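Local coordinates for protein putative acetyltransferase (Nocardia farcinica, PDB 3D9W) that probably transfers acetyl groups from acetyl-coenzyme A to arylamines, at residues D71-S76 against Y83-L88; A48-N53 against L224-S229; Y9-A14 against A92-G97. One frame throughout, in Å; residues are numbered along the deposited sequence.

Contact 1: D71-S76 against Y83-L88; sequences DKLVHS and YENAGL
Lys72 NZ donates to Glu84 OE2 at 2.7 Å, a salt bridge between helix 66-73 and helix 82-95. The lysine runs straight, its CG anti to the backbone N (chi1 -174°) and every later torsion extended, which carries the ammonium across to the other helix. The two side chains meet at about a right angle, and NZ reaches OE2 almost in line with its C-O bond. The other carboxylate oxygen, OE1, accepts from the backbone N of Tyr81, so the glutamate is held from both its oxygens: by the ammonium on one and by a backbone N-H just before its own helix on the other. This second grip limits rotation of the carboxylate, and the nearby lysine would tend to favour its charged form.

Next to the bridge the contact turns apolar. The side chains of Leu73 and Leu88 run antiparallel, side by side, with Leu73 CB 4.0 Å from Leu88 CD2. Leu73 CD1 comes up to the backbone O of Glu84 at 4.1 Å. Leu88 CD2 also meets Val74 CG2 at 4.0 Å, so one methyl fits against two consecutive residues, Leu73 and Val74.

The six residues linking the segments include the Arg-Gly-Gly-Tyr-Cys sequence of this family, whose cysteine is the acetyl-accepting nucleophile in related arylamine N-acetyltransferases. The contact thus ties the helix preceding that sequence to the helix whose first residue is its cysteine. Helix 18-25 closes in at the leucine end, Ala20 and Arg24 touching Val74 and Tyr21 touching Leu88. Asn85 OD1 bonds His45 of helix 35-48, while Tyr83 and Ala86 turn to strand 117-125 of the eight-stranded sheet.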
loop_
_atom_site.group_PDB
_atom_site.type_symbol
_atom_site.label_atom_id
_atom_site.label_comp_id
_atom_site.label_asym_id
_atom_site.label_seq_id
_atom_site.Cartn_x
_atom_site.Cartn_y
_atom_site.Cartn_z
ATOM N N ASP A 71 5.119 1.102 -16.135
ATOM C CA ASP A 71 4.841 0.049 -17.111
ATOM C C ASP A 71 4.129 -1.138 -16.459
ATOM O O ASP A 71 3.403 -1.886 -17.122
ATOM C CB ASP A 71 6.137 -0.437 -17.796
ATOM C CG ASP A 71 6.720 0.593 -18.783
ATOM O OD1 ASP A 71 5.946 1.212 -19.557
ATOM O OD2 ASP A 71 7.959 0.771 -18.802
ATOM N N LYS A 72 4.332 -1.286 -15.152
ATOM C CA LYS A 72 3.750 -2.371 -14.373
ATOM C C LYS A 72 2.372 -2.032 -13.789
ATOM O O LYS A 72 1.397 -2.759 -14.004
ATOM C CB LYS A 72 4.713 -2.728 -13.244
ATOM C CG LYS A 72 4.326 -3.929 -12.412
ATOM C CD LYS A 72 5.362 -4.145 -11.324
ATOM C CE LYS A 72 5.155 -5.428 -10.552
ATOM N NZ LYS A 72 6.257 -5.599 -9.572
ATOM N N LEU A 73 2.297 -0.914 -13.069
ATOM C CA LEU A 73 1.056 -0.493 -12.419
ATOM C C LEU A 73 0.070 0.326 -13.239
ATOM O O LEU A 73 -1.119 0.355 -12.917
ATOM C CB LEU A 73 1.388 0.274 -11.140
ATOM C CG LEU A 73 2.390 -0.407 -10.213
ATOM C CD1 LEU A 73 2.399 0.314 -8.887
ATOM C CD2 LEU A 73 2.015 -1.858 -10.022
ATOM N N VAL A 74 0.548 0.994 -14.286
ATOM C CA VAL A 74 -0.330 1.815 -15.119
ATOM C C VAL A 74 -0.581 1.219 -16.500
ATOM O O VAL A 74 -1.648 1.424 -17.074
ATOM C CB VAL A 74 0.235 3.261 -15.298
ATOM C CG1 VAL A 74 -0.644 4.058 -16.258
ATOM C CG2 VAL A 74 0.307 3.970 -13.951
ATOM N N HIS A 75 0.382 0.476 -17.033
ATOM C CA HIS A 75 0.214 -0.096 -18.369
ATOM C C HIS A 75 0.117 -1.607 -18.438
ATOM O O HIS A 75 0.207 -2.177 -19.522
ATOM C CB HIS A 75 1.355 0.357 -19.273
ATOM C CG HIS A 75 1.502 1.835 -19.339
ATOM N ND1 HIS A 75 0.503 2.656 -19.814
ATOM C CD2 HIS A 75 2.506 2.650 -18.942
ATOM C CE1 HIS A 75 0.886 3.917 -19.703
ATOM N NE2 HIS A 75 2.097 3.939 -19.176
ATOM N N SER A 76 -0.051 -2.259 -17.297
ATOM C CA SER A 76 -0.165 -3.709 -17.277
ATOM C C SER A 76 -1.140 -4.118 -16.205
ATOM O O SER A 76 -1.511 -3.314 -15.350
ATOM C CB SER A 76 1.187 -4.369 -16.995
ATOM O OG SER A 76 2.101 -4.141 -18.054
ATOM N N TYR A 83 5.988 0.052 -1.143
ATOM C CA TYR A 83 6.945 0.935 -1.808
ATOM C C TYR A 83 6.576 1.264 -3.255
ATOM O O TYR A 83 6.615 2.417 -3.670
ATOM C CB TYR A 83 8.344 0.318 -1.759
ATOM C CG TYR A 83 8.943 0.221 -0.366
ATOM C CD1 TYR A 83 9.330 1.365 0.327
ATOM C CD2 TYR A 83 9.122 -1.015 0.256
ATOM C CE1 TYR A 83 9.881 1.284 1.604
ATOM C CE2 TYR A 83 9.670 -1.110 1.532
ATOM C CZ TYR A 83 10.047 0.047 2.198
ATOM O OH TYR A 83 10.598 -0.028 3.451
ATOM N N GLU A 84 6.229 0.246 -4.024
ATOM C CA GLU A 84 5.861 0.451 -5.413
ATOM C C GLU A 84 4.679 1.405 -5.484
ATOM O O GLU A 84 4.682 2.373 -6.242
ATOM C CB GLU A 84 5.494 -0.890 -6.055
ATOM C CG GLU A 84 6.647 -1.875 -6.147
ATOM C CD GLU A 84 6.191 -3.287 -6.472
ATOM O OE1 GLU A 84 5.592 -3.935 -5.592
ATOM O OE2 GLU A 84 6.427 -3.752 -7.606
ATOM N N ASN A 85 3.667 1.126 -4.674
ATOM C CA ASN A 85 2.467 1.945 -4.634
ATOM C C ASN A 85 2.713 3.368 -4.157
ATOM O O ASN A 85 2.278 4.323 -4.795
ATOM C CB ASN A 85 1.417 1.286 -3.747
ATOM C CG ASN A 85 0.388 0.523 -4.539
ATOM O OD1 ASN A 85 -0.280 1.081 -5.398
ATOM N ND2 ASN A 85 0.250 -0.756 -4.253
ATOM N N ALA A 86 3.408 3.518 -3.037
ATOM C CA ALA A 86 3.672 4.844 -2.500
ATOM C C ALA A 86 4.554 5.672 -3.425
ATOM O O ALA A 86 4.346 6.878 -3.580
ATOM C CB ALA A 86 4.309 4.730 -1.115
ATOM N N GLY A 87 5.532 5.016 -4.043
ATOM C CA GLY A 87 6.445 5.704 -4.942
ATOM C C GLY A 87 5.748 6.357 -6.115
ATOM O O GLY A 87 6.093 7.466 -6.541
ATOM N N LEU A 88 4.754 5.658 -6.640
ATOM C CA LEU A 88 3.993 6.162 -7.769
ATOM C C LEU A 88 3.060 7.265 -7.296
ATOM O O LEU A 88 2.960 8.322 -7.924
ATOM C CB LEU A 88 3.186 5.030 -8.400
ATOM C CG LEU A 88 2.474 5.341 -9.709
ATOM C CD1 LEU A 88 3.504 5.737 -10.749
ATOM C CD2 LEU A 88 1.674 4.124 -10.160
#

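Contact 2: A48-N53 against L224-S229; sequences AIPFEN and LQRFHS
Gln225 runs out along Phe51 from CB to its amide. Its CB packs on Phe51 CB at 3.7 Å. Gln225 CG comes beside Phe51 CD1 at 4.0 Å. The amide nitrogen NE2 ends over the middle of the phenyl ring, 3.4 Å above its plane. With CG anti to the carbonyl carbon (chi1 -59°) and an extended chain beyond, the glutamine follows the ring outward, the amide tilted 66° to it. NE2 gives a hydrogen bond to Phe139 O, and OE1 accepts from His232 NE2; these two bonds fix the rotation of the amide above the ring.

Beneath the side chains the backbones form a single antiparallel bridge. Phe51 N donates to Gln225 O at 2.8 Å, and Gln225 N returns the bond to Phe51 O at 3.1 Å. Strand 223-227 is the outermost of a four-stranded antiparallel sheet, paired with 232-236 on its inner edge, and 48-53 meets the other edge; in the arylamine N-acetyltransferase fold this joins the N-terminal helical domain to the C-terminal alpha/beta domain that carries this sheet.

Arg226 runs beside Pro50, its CD 4.1 Å from Pro50 CA. The guanidinium lies between Ala48 O, over one face, and His228 CE1, over the opposite face. NE forms a salt bridge with Asp268 and NH1 bonds Thr47 O; a water that donates to Ile49 O accepts from Phe227 N, 2.9 Å away, and weakly from Arg226 NH1. At the far end, Leu224 CD2 rests against Glu52 CB, whose carboxylate turns away to Arg78 and Gly79.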
loop_
_atom_site.group_PDB
_atom_site.type_symbol
_atom_site.label_atom_id
_atom_site.label_comp_id
_atom_site.label_asym_id
_atom_site.label_seq_id
_atom_site.Cartn_x
_atom_site.Cartn_y
_atom_site.Cartn_z
ATOM N N ALA A 48 -8.272 0.911 -7.114
ATOM C CA ALA A 48 -7.976 0.573 -8.494
ATOM C C ALA A 48 -6.760 -0.340 -8.646
ATOM O O ALA A 48 -6.821 -1.343 -9.364
ATOM C CB ALA A 48 -7.768 1.846 -9.303
ATOM N N ILE A 49 -5.666 -0.001 -7.965
ATOM C CA ILE A 49 -4.422 -0.767 -8.074
ATOM C C ILE A 49 -4.354 -2.036 -7.227
ATOM O O ILE A 49 -4.621 -1.993 -6.030
ATOM C CB ILE A 49 -3.210 0.116 -7.690
ATOM C CG1 ILE A 49 -3.286 1.458 -8.424
ATOM C CG2 ILE A 49 -1.911 -0.603 -8.024
ATOM C CD1 ILE A 49 -3.321 1.332 -9.924
ATOM N N PRO A 50 -4.006 -3.185 -7.841
ATOM C CA PRO A 50 -3.904 -4.445 -7.097
ATOM C C PRO A 50 -2.661 -4.475 -6.190
ATOM O O PRO A 50 -1.724 -3.700 -6.368
ATOM C CB PRO A 50 -3.815 -5.497 -8.210
ATOM C CG PRO A 50 -4.523 -4.882 -9.335
ATOM C CD PRO A 50 -4.022 -3.457 -9.286
ATOM N N PHE A 51 -2.662 -5.373 -5.217
ATOM C CA PHE A 51 -1.524 -5.514 -4.323
ATOM C C PHE A 51 -0.898 -6.890 -4.559
ATOM O O PHE A 51 -1.600 -7.896 -4.599
ATOM C CB PHE A 51 -1.975 -5.381 -2.878
ATOM C CG PHE A 51 -0.872 -5.545 -1.888
ATOM C CD1 PHE A 51 -0.375 -6.809 -1.579
ATOM C CD2 PHE A 51 -0.332 -4.438 -1.253
ATOM C CE1 PHE A 51 0.641 -6.968 -0.649
ATOM C CE2 PHE A 51 0.684 -4.582 -0.320
ATOM C CZ PHE A 51 1.172 -5.852 -0.016
ATOM N N GLU A 52 0.420 -6.940 -4.713
ATOM C CA GLU A 52 1.069 -8.218 -4.964
ATOM C C GLU A 52 2.568 -8.196 -4.744
ATOM O O GLU A 52 3.202 -7.147 -4.835
ATOM C CB GLU A 52 0.801 -8.648 -6.396
ATOM C CG GLU A 52 1.173 -7.577 -7.377
ATOM C CD GLU A 52 1.810 -8.136 -8.602
ATOM O OE1 GLU A 52 2.818 -8.847 -8.443
ATOM O OE2 GLU A 52 1.312 -7.870 -9.715
ATOM N N ASN A 53 3.118 -9.377 -4.480
ATOM C CA ASN A 53 4.544 -9.562 -4.247
ATOM C C ASN A 53 5.046 -10.611 -5.224
ATOM O O ASN A 53 6.076 -11.242 -4.996
ATOM C CB ASN A 53 4.786 -10.046 -2.810
ATOM C CG ASN A 53 4.135 -11.400 -2.525
ATOM O OD1 ASN A 53 3.087 -11.723 -3.092
ATOM N ND2 ASN A 53 4.740 -12.186 -1.634
ATOM N N LEU A 224 -1.570 -11.568 -2.159
ATOM C CA LEU A 224 -2.299 -10.589 -2.952
ATOM C C LEU A 224 -3.497 -9.974 -2.234
ATOM O O LEU A 224 -4.228 -10.645 -1.499
ATOM C CB LEU A 224 -2.796 -11.245 -4.242
ATOM C CG LEU A 224 -1.839 -12.192 -4.963
ATOM C CD1 LEU A 224 -2.529 -12.814 -6.164
ATOM C CD2 LEU A 224 -0.600 -11.428 -5.384
ATOM N N GLN A 225 -3.693 -8.685 -2.451
ATOM C CA GLN A 225 -4.829 -8.013 -1.872
ATOM C C GLN A 225 -5.446 -7.191 -2.987
ATOM O O GLN A 225 -4.757 -6.775 -3.917
ATOM C CB GLN A 225 -4.413 -7.087 -0.738
ATOM C CG GLN A 225 -3.696 -7.753 0.392
ATOM C CD GLN A 225 -3.365 -6.773 1.485
ATOM O OE1 GLN A 225 -4.244 -6.335 2.231
ATOM N NE2 GLN A 225 -2.093 -6.404 1.578
ATOM N N ARG A 226 -6.754 -6.998 -2.913
ATOM C CA ARG A 226 -7.471 -6.189 -3.881
ATOM C C ARG A 226 -8.425 -5.443 -2.978
ATOM O O ARG A 226 -9.118 -6.053 -2.162
ATOM C CB ARG A 226 -8.236 -7.058 -4.879
ATOM C CG ARG A 226 -8.895 -6.259 -5.985
ATOM C CD ARG A 226 -7.858 -5.524 -6.802
ATOM N NE ARG A 226 -8.459 -4.876 -7.960
ATOM C CZ ARG A 226 -8.978 -3.653 -7.960
ATOM N NH1 ARG A 226 -8.965 -2.920 -6.857
ATOM N NH2 ARG A 226 -9.531 -3.172 -9.060
ATOM N N PHE A 227 -8.453 -4.123 -3.089
ATOM C CA PHE A 227 -9.316 -3.362 -2.205
ATOM C C PHE A 227 -10.451 -2.609 -2.884
ATOM O O PHE A 227 -10.242 -1.857 -3.839
ATOM C CB PHE A 227 -8.474 -2.397 -1.375
ATOM C CG PHE A 227 -9.232 -1.730 -0.284
ATOM C CD1 PHE A 227 -9.855 -2.486 0.697
ATOM C CD2 PHE A 227 -9.351 -0.342 -0.247
ATOM C CE1 PHE A 227 -10.590 -1.875 1.699
ATOM C CE2 PHE A 227 -10.086 0.280 0.752
ATOM C CZ PHE A 227 -10.709 -0.490 1.728
ATOM N N HIS A 228 -11.657 -2.831 -2.378
ATOM C CA HIS A 228 -12.847 -2.179 -2.898
ATOM C C HIS A 228 -13.455 -1.322 -1.782
ATOM O O HIS A 228 -13.099 -1.479 -0.610
ATOM C CB HIS A 228 -13.844 -3.229 -3.402
ATOM C CG HIS A 228 -13.330 -4.043 -4.555
ATOM N ND1 HIS A 228 -13.024 -3.491 -5.781
ATOM C CD2 HIS A 228 -13.062 -5.368 -4.664
ATOM C CE1 HIS A 228 -12.593 -4.438 -6.594
ATOM N NE2 HIS A 228 -12.607 -5.587 -5.942
ATOM N N SER A 229 -14.356 -0.410 -2.137
ATOM C CA SER A 229 -14.945 0.461 -1.131
ATOM C C SER A 229 -15.784 -0.329 -0.142
ATOM O O SER A 229 -15.882 0.040 1.019
ATOM C CB SER A 229 -15.811 1.539 -1.785
ATOM O OG SER A 229 -17.123 1.061 -1.997
HETATM O O HOH W 1 -7.096 -2.486 -5.032
#

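Contact 3: Y9-A14 against A92-G97; sequences YHWNGA and ALERLG
The carboxylate of Glu94 takes two backbone N-H groups of the N-terminal loop, one on each oxygen. OE2 accepts from Trp11 N at 3.0 Å, on the syn side but out of the carboxylate plane, in a nearly straight bond. OE1 accepts from Gly13 N at 2.9 Å, approached nearly along its C-O axis. CG of Glu94 stands anti to the backbone N (chi1 -168°) and the chain extends beyond, so that the acid projects from helix 82-95 into the bend of the loop; Asn12, with positive phi, turns the chain so that the N-H groups on either side of it both face the acid.

One helix position on, Arg95 works the other way and donates from NH1 to Gly13 O at 3.0 Å. The acceptor lies in the guanidinium plane, at its edge. Bends at chi2 and chi3 fold the side chain back, and its CG and CD pass close to the same carbonyl before NH1 reaches it. NH1 also has a weak bond to Leu16 O. Gly13 is thus engaged through both its N and its O, and having no side chain it can lie close to the helix, its CA 5.1 Å from that of Arg95.

Around these bonds, His10 CB and the Trp11 indole edge approach OE2 from two directions roughly at right angles. Trp11 CD1 is 3.8 Å from Glu94 OE2, the indole plane turned 52° to the carboxylate. The indole continues inward to Phe203 and to Val100 of strand 99-107, while Arg200 takes His10 O. Gly97, with positive phi, ends the helix in a Schellman motif before that strand begins. Side chains from the last turn of the helix thus hold main-chain groups of the N-terminal segment against the helical domain of the arylamine N-acetyltransferase fold.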
loop_
_atom_site.group_PDB
_atom_site.type_symbol
_atom_site.label_atom_id
_atom_site.label_comp_id
_atom_site.label_asym_id
_atom_site.label_seq_id
_atom_site.Cartn_x
_atom_site.Cartn_y
_atom_site.Cartn_z
ATOM N N TYR A 9 15.571 14.848 -2.523
ATOM C CA TYR A 9 14.607 15.017 -1.451
ATOM C C TYR A 9 13.169 15.077 -1.924
ATOM O O TYR A 9 12.267 15.380 -1.136
ATOM C CB TYR A 9 14.931 16.281 -0.656
ATOM C CG TYR A 9 16.298 16.266 -0.031
ATOM C CD1 TYR A 9 17.435 16.565 -0.781
ATOM C CD2 TYR A 9 16.461 15.922 1.305
ATOM C CE1 TYR A 9 18.707 16.519 -0.209
ATOM C CE2 TYR A 9 17.723 15.870 1.886
ATOM C CZ TYR A 9 18.841 16.167 1.127
ATOM O OH TYR A 9 20.085 16.080 1.706
ATOM N N HIS A 10 12.945 14.777 -3.196
ATOM C CA HIS A 10 11.596 14.833 -3.745
ATOM C C HIS A 10 11.157 13.523 -4.389
ATOM O O HIS A 10 11.774 12.485 -4.156
ATOM C CB HIS A 10 11.521 16.011 -4.706
ATOM C CG HIS A 10 12.027 17.283 -4.102
ATOM N ND1 HIS A 10 11.205 18.183 -3.460
ATOM C CD2 HIS A 10 13.288 17.763 -3.969
ATOM C CE1 HIS A 10 11.938 19.162 -2.956
ATOM N NE2 HIS A 10 13.204 18.930 -3.250
ATOM N N TRP A 11 10.114 13.545 -5.209
ATOM C CA TRP A 11 9.650 12.279 -5.755
ATOM C C TRP A 11 9.589 12.087 -7.258
ATOM O O TRP A 11 8.713 11.379 -7.755
ATOM C CB TRP A 11 8.299 11.972 -5.125
ATOM C CG TRP A 11 8.393 12.127 -3.652
ATOM C CD1 TRP A 11 8.278 13.287 -2.935
ATOM C CD2 TRP A 11 8.781 11.119 -2.719
ATOM N NE1 TRP A 11 8.579 13.063 -1.614
ATOM C CE2 TRP A 11 8.892 11.737 -1.455
ATOM C CE3 TRP A 11 9.048 9.748 -2.824
ATOM C CZ2 TRP A 11 9.261 11.028 -0.308
ATOM C CZ3 TRP A 11 9.412 9.044 -1.681
ATOM C CH2 TRP A 11 9.516 9.683 -0.445
ATOM N N ASN A 12 10.535 12.701 -7.970
ATOM C CA ASN A 12 10.611 12.610 -9.425
ATOM C C ASN A 12 9.256 12.684 -10.114
ATOM O O ASN A 12 8.938 11.825 -10.935
ATOM C CB ASN A 12 11.317 11.313 -9.853
ATOM C CG ASN A 12 12.725 11.190 -9.275
ATOM O OD1 ASN A 12 13.458 12.193 -9.157
ATOM N ND2 ASN A 12 13.120 9.957 -8.925
ATOM N N GLY A 13 8.462 13.700 -9.789
ATOM C CA GLY A 13 7.157 13.842 -10.407
ATOM C C GLY A 13 7.238 14.065 -11.911
ATOM O O GLY A 13 6.347 13.660 -12.667
ATOM N N ALA A 14 8.311 14.708 -12.357
ATOM C CA ALA A 14 8.488 14.973 -13.777
ATOM C C ALA A 14 8.350 13.702 -14.606
ATOM O O ALA A 14 7.533 13.635 -15.521
ATOM C CB ALA A 14 9.845 15.605 -14.020
ATOM N N ALA A 92 2.718 11.508 -8.392
ATOM C CA ALA A 92 1.491 12.181 -8.789
ATOM C C ALA A 92 1.184 13.349 -7.861
ATOM O O ALA A 92 0.904 14.458 -8.312
ATOM C CB ALA A 92 0.342 11.205 -8.780
ATOM N N LEU A 93 1.235 13.090 -6.559
ATOM C CA LEU A 93 0.969 14.116 -5.555
ATOM C C LEU A 93 1.819 15.341 -5.825
ATOM O O LEU A 93 1.308 16.451 -5.914
ATOM C CB LEU A 93 1.275 13.589 -4.154
ATOM C CG LEU A 93 0.336 12.514 -3.631
ATOM C CD1 LEU A 93 0.784 12.081 -2.251
ATOM C CD2 LEU A 93 -1.072 13.061 -3.588
ATOM N N GLU A 94 3.121 15.129 -5.954
ATOM C CA GLU A 94 4.050 16.218 -6.215
ATOM C C GLU A 94 3.599 16.978 -7.462
ATOM O O GLU A 94 3.382 18.194 -7.435
ATOM C CB GLU A 94 5.451 15.653 -6.427
ATOM C CG GLU A 94 6.532 16.689 -6.428
ATOM C CD GLU A 94 7.902 16.063 -6.448
ATOM O OE1 GLU A 94 8.278 15.490 -7.491
ATOM O OE2 GLU A 94 8.603 16.129 -5.412
ATOM N N ARG A 95 3.451 16.237 -8.554
ATOM C CA ARG A 95 3.018 16.813 -9.811
ATOM C C ARG A 95 1.848 17.778 -9.666
ATOM O O ARG A 95 1.866 18.862 -10.238
ATOM C CB ARG A 95 2.658 15.698 -10.789
ATOM C CG ARG A 95 3.880 15.071 -11.411
ATOM C CD ARG A 95 4.666 16.125 -12.176
ATOM N NE ARG A 95 3.900 16.610 -13.322
ATOM C CZ ARG A 95 3.756 15.946 -14.465
ATOM N NH1 ARG A 95 4.333 14.761 -14.633
ATOM N NH2 ARG A 95 3.017 16.460 -15.436
ATOM N N LEU A 96 0.839 17.383 -8.892
ATOM C CA LEU A 96 -0.338 18.215 -8.700
ATOM C C LEU A 96 -0.114 19.394 -7.757
ATOM O O LEU A 96 -1.049 20.130 -7.446
ATOM C CB LEU A 96 -1.492 17.354 -8.206
ATOM C CG LEU A 96 -1.748 16.146 -9.113
ATOM C CD1 LEU A 96 -2.864 15.286 -8.548
ATOM C CD2 LEU A 96 -2.100 16.620 -10.502
ATOM N N GLY A 97 1.126 19.581 -7.311
ATOM C CA GLY A 97 1.430 20.697 -6.428
ATOM C C GLY A 97 1.169 20.454 -4.953
ATOM O O GLY A 97 0.933 21.389 -4.191
#

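Contacts 1 and 3 share helix 82-95, contact 1 at its start and contact 3 at its end, with centres about 14 Å apart. The centre of contact 2 lies about 12 Å from that of contact 1, and the two touch through Asn85 and Ile49, but contact 2 stays about 10 Å from contact 3 at the nearest atoms. Along the chain the first segments come in the order 9-14, 48-53 and 71-76; then follow 83-88, 92-97 and, much later, 224-229. Contact 1 therefore lies within the spans of both others, which cross. Together they fix the N-terminal loop and helices around helix 82-95, and join this helical part to the four-stranded sheet beginning with strand 223-227.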